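Local coordinates for Crh-like protein 5 (Neosartorya fumigata, PDB 6IBU) that cleaves chitin and transfers the released chains to 1,6-beta-glucan or to other chitin, cross-linking polysaccharides of the fungal cell wall through its GH16 domain, at residues D125-V130 and V159-L163; V99-V103 and T141-D145. One frame throughout, in Å; residues are numbered along the deposited sequence.

Contact 1. Residues D125-V130 and V159-L163; sequences DRGTYV and VVRTL
Arg161 turns both terminal nitrogens to one backbone oxygen: NH1 donates to Arg126 O over 2.8 Å, fairly straight (N-H...O 150°), and NH2 to the same Arg126 O over 3.0 Å, more bent. The oxygen lies in the guanidinium plane, while both donors stand above the same face of the carbonyl plane. Two bonds to one oxygen should limit rotation of the guanidinium, which meets the loop before strand 128-131 with its edge. The reach comes from a fully extended chain, with CG trans to the backbone N (chi1 -178°) and every later torsion near 180°. NH1 also bonds Thr113 OG1, and Trp153 adds a cation-pi contact. Thr128 OG1 sits over the centre of the guanidinium, about 3.5 Å above its plane, in van der Waals contact, and the small threonine lets the arginine pass close. In the GH16 beta-sandwich, strand 128-131 is one of the two outermost strands of its sheet and strand 158-164 belongs to the other sheet. Val160 and Arg161 form a classic beta bulge opposite Trp153, so both side chains point toward the facing sheet. Val130 and Val160 pack at roughly a right angle, with Val130 CG2 4.0 Å from Val160 CG2.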
loop_
_atom_site.group_PDB
_atom_site.type_symbol
_atom_site.label_atom_id
_atom_site.label_comp_id
_atom_site.label_asym_id
_atom_site.label_seq_id
_atom_site.Cartn_x
_atom_site.Cartn_y
_atom_site.Cartn_z
ATOM N N ASP A 125 -14.285 -10.829 -1.507
ATOM C CA ASP A 125 -14.242 -10.755 -2.994
ATOM C C ASP A 125 -13.133 -9.772 -3.398
ATOM O O ASP A 125 -12.962 -9.514 -4.609
ATOM C CB ASP A 125 -15.617 -10.336 -3.522
ATOM C CG ASP A 125 -15.906 -8.844 -3.396
ATOM O OD1 ASP A 125 -15.475 -8.102 -4.300
ATOM O OD2 ASP A 125 -16.562 -8.429 -2.398
ATOM N N ARG A 126 -12.429 -9.237 -2.399
ATOM C CA ARG A 126 -11.472 -8.114 -2.491
ATOM C C ARG A 126 -10.077 -8.666 -2.798
ATOM O O ARG A 126 -9.336 -7.955 -3.440
ATOM C CB ARG A 126 -11.517 -7.337 -1.173
ATOM C CG ARG A 126 -12.924 -6.889 -0.787
ATOM C CD ARG A 126 -13.017 -6.237 0.579
ATOM N NE ARG A 126 -13.135 -7.208 1.667
ATOM C CZ ARG A 126 -12.106 -7.827 2.257
ATOM N NH1 ARG A 126 -12.316 -8.702 3.227
ATOM N NH2 ARG A 126 -10.862 -7.554 1.897
ATOM N N GLY A 127 -9.791 -9.910 -2.394
ATOM C CA GLY A 127 -8.456 -10.542 -2.424
ATOM C C GLY A 127 -8.306 -11.539 -3.565
ATOM O O GLY A 127 -9.195 -12.381 -3.758
ATOM N N THR A 128 -7.197 -11.454 -4.287
ATOM C CA THR A 128 -6.797 -12.347 -5.395
ATOM C C THR A 128 -5.296 -12.615 -5.266
ATOM O O THR A 128 -4.538 -11.655 -5.172
ATOM C CB THR A 128 -7.092 -11.678 -6.741
ATOM O OG1 THR A 128 -8.507 -11.619 -6.914
ATOM C CG2 THR A 128 -6.459 -12.394 -7.915
ATOM N N TYR A 129 -4.874 -13.870 -5.313
ATOM C CA TYR A 129 -3.436 -14.223 -5.395
ATOM C C TYR A 129 -3.020 -14.251 -6.860
ATOM O O TYR A 129 -3.792 -14.732 -7.682
ATOM C CB TYR A 129 -3.160 -15.554 -4.706
ATOM C CG TYR A 129 -3.333 -15.479 -3.217
ATOM C CD1 TYR A 129 -4.582 -15.664 -2.652
ATOM C CD2 TYR A 129 -2.271 -15.178 -2.379
ATOM C CE1 TYR A 129 -4.770 -15.611 -1.284
ATOM C CE2 TYR A 129 -2.438 -15.118 -1.009
ATOM C CZ TYR A 129 -3.690 -15.340 -0.464
ATOM O OH TYR A 129 -3.881 -15.284 0.884
ATOM N N VAL A 130 -1.819 -13.769 -7.165
ATOM C CA VAL A 130 -1.271 -13.824 -8.549
ATOM C C VAL A 130 0.113 -14.439 -8.465
ATOM O O VAL A 130 0.848 -14.142 -7.544
ATOM C CB VAL A 130 -1.267 -12.428 -9.204
ATOM C CG1 VAL A 130 -2.626 -11.782 -9.088
ATOM C CG2 VAL A 130 -0.222 -11.485 -8.624
ATOM N N VAL A 159 -0.206 -6.992 -16.842
ATOM C CA VAL A 159 -1.447 -6.815 -16.036
ATOM C C VAL A 159 -1.737 -8.134 -15.309
ATOM O O VAL A 159 -1.714 -9.201 -15.979
ATOM C CB VAL A 159 -2.635 -6.374 -16.902
ATOM C CG1 VAL A 159 -3.932 -6.459 -16.128
ATOM C CG2 VAL A 159 -2.433 -4.969 -17.434
ATOM N N VAL A 160 -1.968 -8.096 -13.995
ATOM C CA VAL A 160 -2.276 -9.344 -13.223
ATOM C C VAL A 160 -3.687 -9.284 -12.650
ATOM O O VAL A 160 -4.215 -10.361 -12.314
ATOM C CB VAL A 160 -1.239 -9.635 -12.131
ATOM C CG1 VAL A 160 0.113 -9.905 -12.762
ATOM C CG2 VAL A 160 -1.149 -8.520 -11.103
ATOM N N ARG A 161 -4.277 -8.090 -12.530
ATOM C CA ARG A 161 -5.675 -7.956 -12.070
ATOM C C ARG A 161 -6.258 -6.623 -12.499
ATOM O O ARG A 161 -5.573 -5.620 -12.351
ATOM C CB ARG A 161 -5.748 -8.028 -10.551
ATOM C CG ARG A 161 -7.165 -7.956 -10.014
ATOM C CD ARG A 161 -7.163 -8.182 -8.527
ATOM N NE ARG A 161 -8.507 -8.064 -8.013
ATOM C CZ ARG A 161 -8.824 -8.085 -6.732
ATOM N NH1 ARG A 161 -7.869 -8.248 -5.819
ATOM N NH2 ARG A 161 -10.090 -7.949 -6.379
ATOM N N THR A 162 -7.530 -6.623 -12.885
ATOM C CA THR A 162 -8.316 -5.395 -13.140
ATOM C C THR A 162 -9.592 -5.418 -12.303
ATOM O O THR A 162 -10.361 -6.374 -12.413
ATOM C CB THR A 162 -8.672 -5.259 -14.623
ATOM O OG1 THR A 162 -7.471 -5.152 -15.394
ATOM C CG2 THR A 162 -9.530 -4.040 -14.861
ATOM N N LEU A 163 -9.804 -4.375 -11.515
ATOM C CA LEU A 163 -11.080 -4.110 -10.817
ATOM C C LEU A 163 -11.780 -2.969 -11.564
ATOM O O LEU A 163 -11.266 -1.867 -11.554
ATOM C CB LEU A 163 -10.789 -3.746 -9.362
ATOM C CG LEU A 163 -11.981 -3.173 -8.613
ATOM C CD1 LEU A 163 -13.004 -4.270 -8.401
ATOM C CD2 LEU A 163 -11.540 -2.518 -7.318
#

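Contact 2. Residues V99-V103 and T141-D145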
loop_
_atom_site.group_PDB
_atom_site.type_symbol
_atom_site.label_atom_id
_atom_site.label_comp_id
_atom_site.label_asym_id
_atom_site.label_seq_id
_atom_site.Cartn_x
_atom_site.Cartn_y
_atom_site.Cartn_z
ATOM N N VAL A 99 -6.197 0.143 -1.794
ATOM C CA VAL A 99 -5.657 -0.798 -2.804
ATOM C C VAL A 99 -4.302 -1.243 -2.268
ATOM O O VAL A 99 -3.524 -0.372 -1.833
ATOM C CB VAL A 99 -5.529 -0.119 -4.177
ATOM C CG1 VAL A 99 -4.875 -1.041 -5.179
ATOM C CG2 VAL A 99 -6.879 0.365 -4.676
ATOM N N ASP A 100 -4.009 -2.534 -2.310
ATOM C CA ASP A 100 -2.731 -2.994 -1.745
ATOM C C ASP A 100 -2.197 -4.232 -2.458
ATOM O O ASP A 100 -2.948 -4.927 -3.200
ATOM C CB ASP A 100 -2.821 -3.185 -0.235
ATOM C CG ASP A 100 -3.657 -4.356 0.199
ATOM O OD1 ASP A 100 -3.207 -5.490 0.007
ATOM O OD2 ASP A 100 -4.751 -4.126 0.788
ATOM N N TRP A 101 -0.895 -4.415 -2.244
ATOM C CA TRP A 101 -0.119 -5.647 -2.492
ATOM C C TRP A 101 0.275 -6.216 -1.131
ATOM O O TRP A 101 0.614 -5.424 -0.253
ATOM C CB TRP A 101 1.129 -5.328 -3.319
ATOM C CG TRP A 101 0.959 -4.696 -4.665
ATOM C CD1 TRP A 101 1.070 -3.378 -4.982
ATOM C CD2 TRP A 101 0.808 -5.384 -5.918
ATOM N NE1 TRP A 101 0.941 -3.186 -6.328
ATOM C CE2 TRP A 101 0.794 -4.405 -6.937
ATOM C CE3 TRP A 101 0.645 -6.722 -6.275
ATOM C CZ2 TRP A 101 0.640 -4.738 -8.287
ATOM C CZ3 TRP A 101 0.496 -7.053 -7.602
ATOM C CH2 TRP A 101 0.508 -6.073 -8.593
ATOM N N GLU A 102 0.187 -7.529 -0.937
ATOM C CA GLU A 102 0.745 -8.194 0.268
ATOM C C GLU A 102 1.627 -9.349 -0.194
ATOM O O GLU A 102 1.130 -10.200 -0.902
ATOM C CB GLU A 102 -0.356 -8.721 1.184
ATOM C CG GLU A 102 -1.399 -7.686 1.569
ATOM C CD GLU A 102 -0.868 -6.578 2.465
ATOM O OE1 GLU A 102 -0.057 -6.861 3.356
ATOM O OE2 GLU A 102 -1.244 -5.423 2.249
ATOM N N VAL A 103 2.895 -9.382 0.191
ATOM C CA VAL A 103 3.722 -10.606 0.039
ATOM C C VAL A 103 3.837 -11.287 1.410
ATOM O O VAL A 103 3.945 -10.602 2.424
ATOM C CB VAL A 103 5.096 -10.294 -0.583
ATOM C CG1 VAL A 103 5.940 -11.544 -0.699
ATOM C CG2 VAL A 103 4.956 -9.642 -1.946
ATOM N N THR A 141 8.680 -4.905 -10.001
ATOM C CA THR A 141 8.005 -3.602 -10.078
ATOM C C THR A 141 6.523 -3.852 -9.846
ATOM O O THR A 141 5.893 -4.460 -10.695
ATOM C CB THR A 141 8.281 -2.917 -11.409
ATOM O OG1 THR A 141 9.692 -2.837 -11.531
ATOM C CG2 THR A 141 7.668 -1.543 -11.464
ATOM N N TYR A 142 5.997 -3.358 -8.738
ATOM C CA TYR A 142 4.564 -3.485 -8.399
ATOM C C TYR A 142 3.884 -2.169 -8.773
ATOM O O TYR A 142 4.215 -1.120 -8.218
ATOM C CB TYR A 142 4.421 -3.847 -6.936
ATOM C CG TYR A 142 5.033 -5.171 -6.568
ATOM C CD1 TYR A 142 4.290 -6.341 -6.607
ATOM C CD2 TYR A 142 6.358 -5.247 -6.157
ATOM C CE1 TYR A 142 4.856 -7.557 -6.256
ATOM C CE2 TYR A 142 6.923 -6.448 -5.773
ATOM C CZ TYR A 142 6.174 -7.607 -5.814
ATOM O OH TYR A 142 6.746 -8.797 -5.455
ATOM N N THR A 143 2.961 -2.239 -9.716
ATOM C CA THR A 143 2.325 -1.047 -10.314
ATOM C C THR A 143 0.813 -1.105 -10.096
ATOM O O THR A 143 0.210 -2.120 -10.410
ATOM C CB THR A 143 2.644 -0.965 -11.806
ATOM O OG1 THR A 143 4.059 -1.102 -11.936
ATOM C CG2 THR A 143 2.142 0.319 -12.429
ATOM N N ILE A 144 0.245 -0.018 -9.600
ATOM C CA ILE A 144 -1.224 0.169 -9.468
ATOM C C ILE A 144 -1.613 1.345 -10.345
ATOM O O ILE A 144 -1.147 2.408 -10.060
ATOM C CB ILE A 144 -1.620 0.405 -8.008
ATOM C CG1 ILE A 144 -1.295 -0.805 -7.133
ATOM C CG2 ILE A 144 -3.092 0.789 -7.925
ATOM C CD1 ILE A 144 -1.451 -0.562 -5.658
ATOM N N ASP A 145 -2.378 1.107 -11.398
ATOM C CA ASP A 145 -2.985 2.154 -12.253
ATOM C C ASP A 145 -4.393 2.401 -11.727
ATOM O O ASP A 145 -5.152 1.463 -11.575
ATOM C CB ASP A 145 -2.944 1.776 -13.730
ATOM C CG ASP A 145 -1.578 2.089 -14.347
ATOM O OD1 ASP A 145 -1.318 3.301 -14.689
ATOM O OD2 ASP A 145 -0.748 1.134 -14.445
HETATM O O HOH W 1 2.080 -0.456 -6.550
#
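Trp101 lays its indole against Tyr142, whose CB sits over the face of the five-membered ring, 3.7 Å from its centroid, in a CH-pi contact. These residues face each other between the two sheets of the GH16 beta-sandwich, the jelly-roll of the concanavalin-like clan, on strands that run nearly antiparallel. With Trp101 CG anti to the carbonyl carbon (chi1 -59°), chi2 of 98° turns one indole face to the tyrosine. The phenol ring leans its CD1 edge over the six-membered ring, a T-shaped pair with centroids 5.1 Å apart and planes at 67°; Tyr142 CD1 comes 3.7 Å from Trp101 CD2. Tyr142 OH touches Val103 CG2. A broad, flat tryptophan suits this place because it spans the gap between the sheets: its far rim carries Trp101 CZ2 to within 3.4 Å of Thr143 O, in the indole plane. Ile144 CG1 approaches Trp101 NE1 obliquely at 3.4 Å, and its branched chain also runs alongside Val99, pointing the opposite way; Val99 CG1 presses on Ile144 CD1 at 3.5 Å, closer than ordinary van der Waals contact. Alternation along strand 98-105 sends Val99, Trp101 and Val103 into this core, while Asp100 and Glu102 point the other way; Glu102 binds chitin and is probably the proton donor. A water satisfies the buried indole N-H, accepting from Trp101 NE1 at 3.0 Å and donating to Tyr142 O at 2.8 Å.

In the fold
Both contacts join the same two sheets of the sandwich, but at different depths. Contact 2 lies near the centre of the chain and all its touching residues are buried; contact 1, at the outer strand 128-131, is only partly buried. The chemistry follows: aromatic and aliphatic side chains fill the core, with one water serving the indole, whereas nearer the margin a charged side chain can cross between the sheets, its polar end met by backbone. They lie about 10 Å apart, centre to centre, and Val160 CG2 meets Trp101 CH2 at 3.9 Å. Trp153 also connects them, facing Arg161 of one and meeting Trp101 of the other edge-to-face.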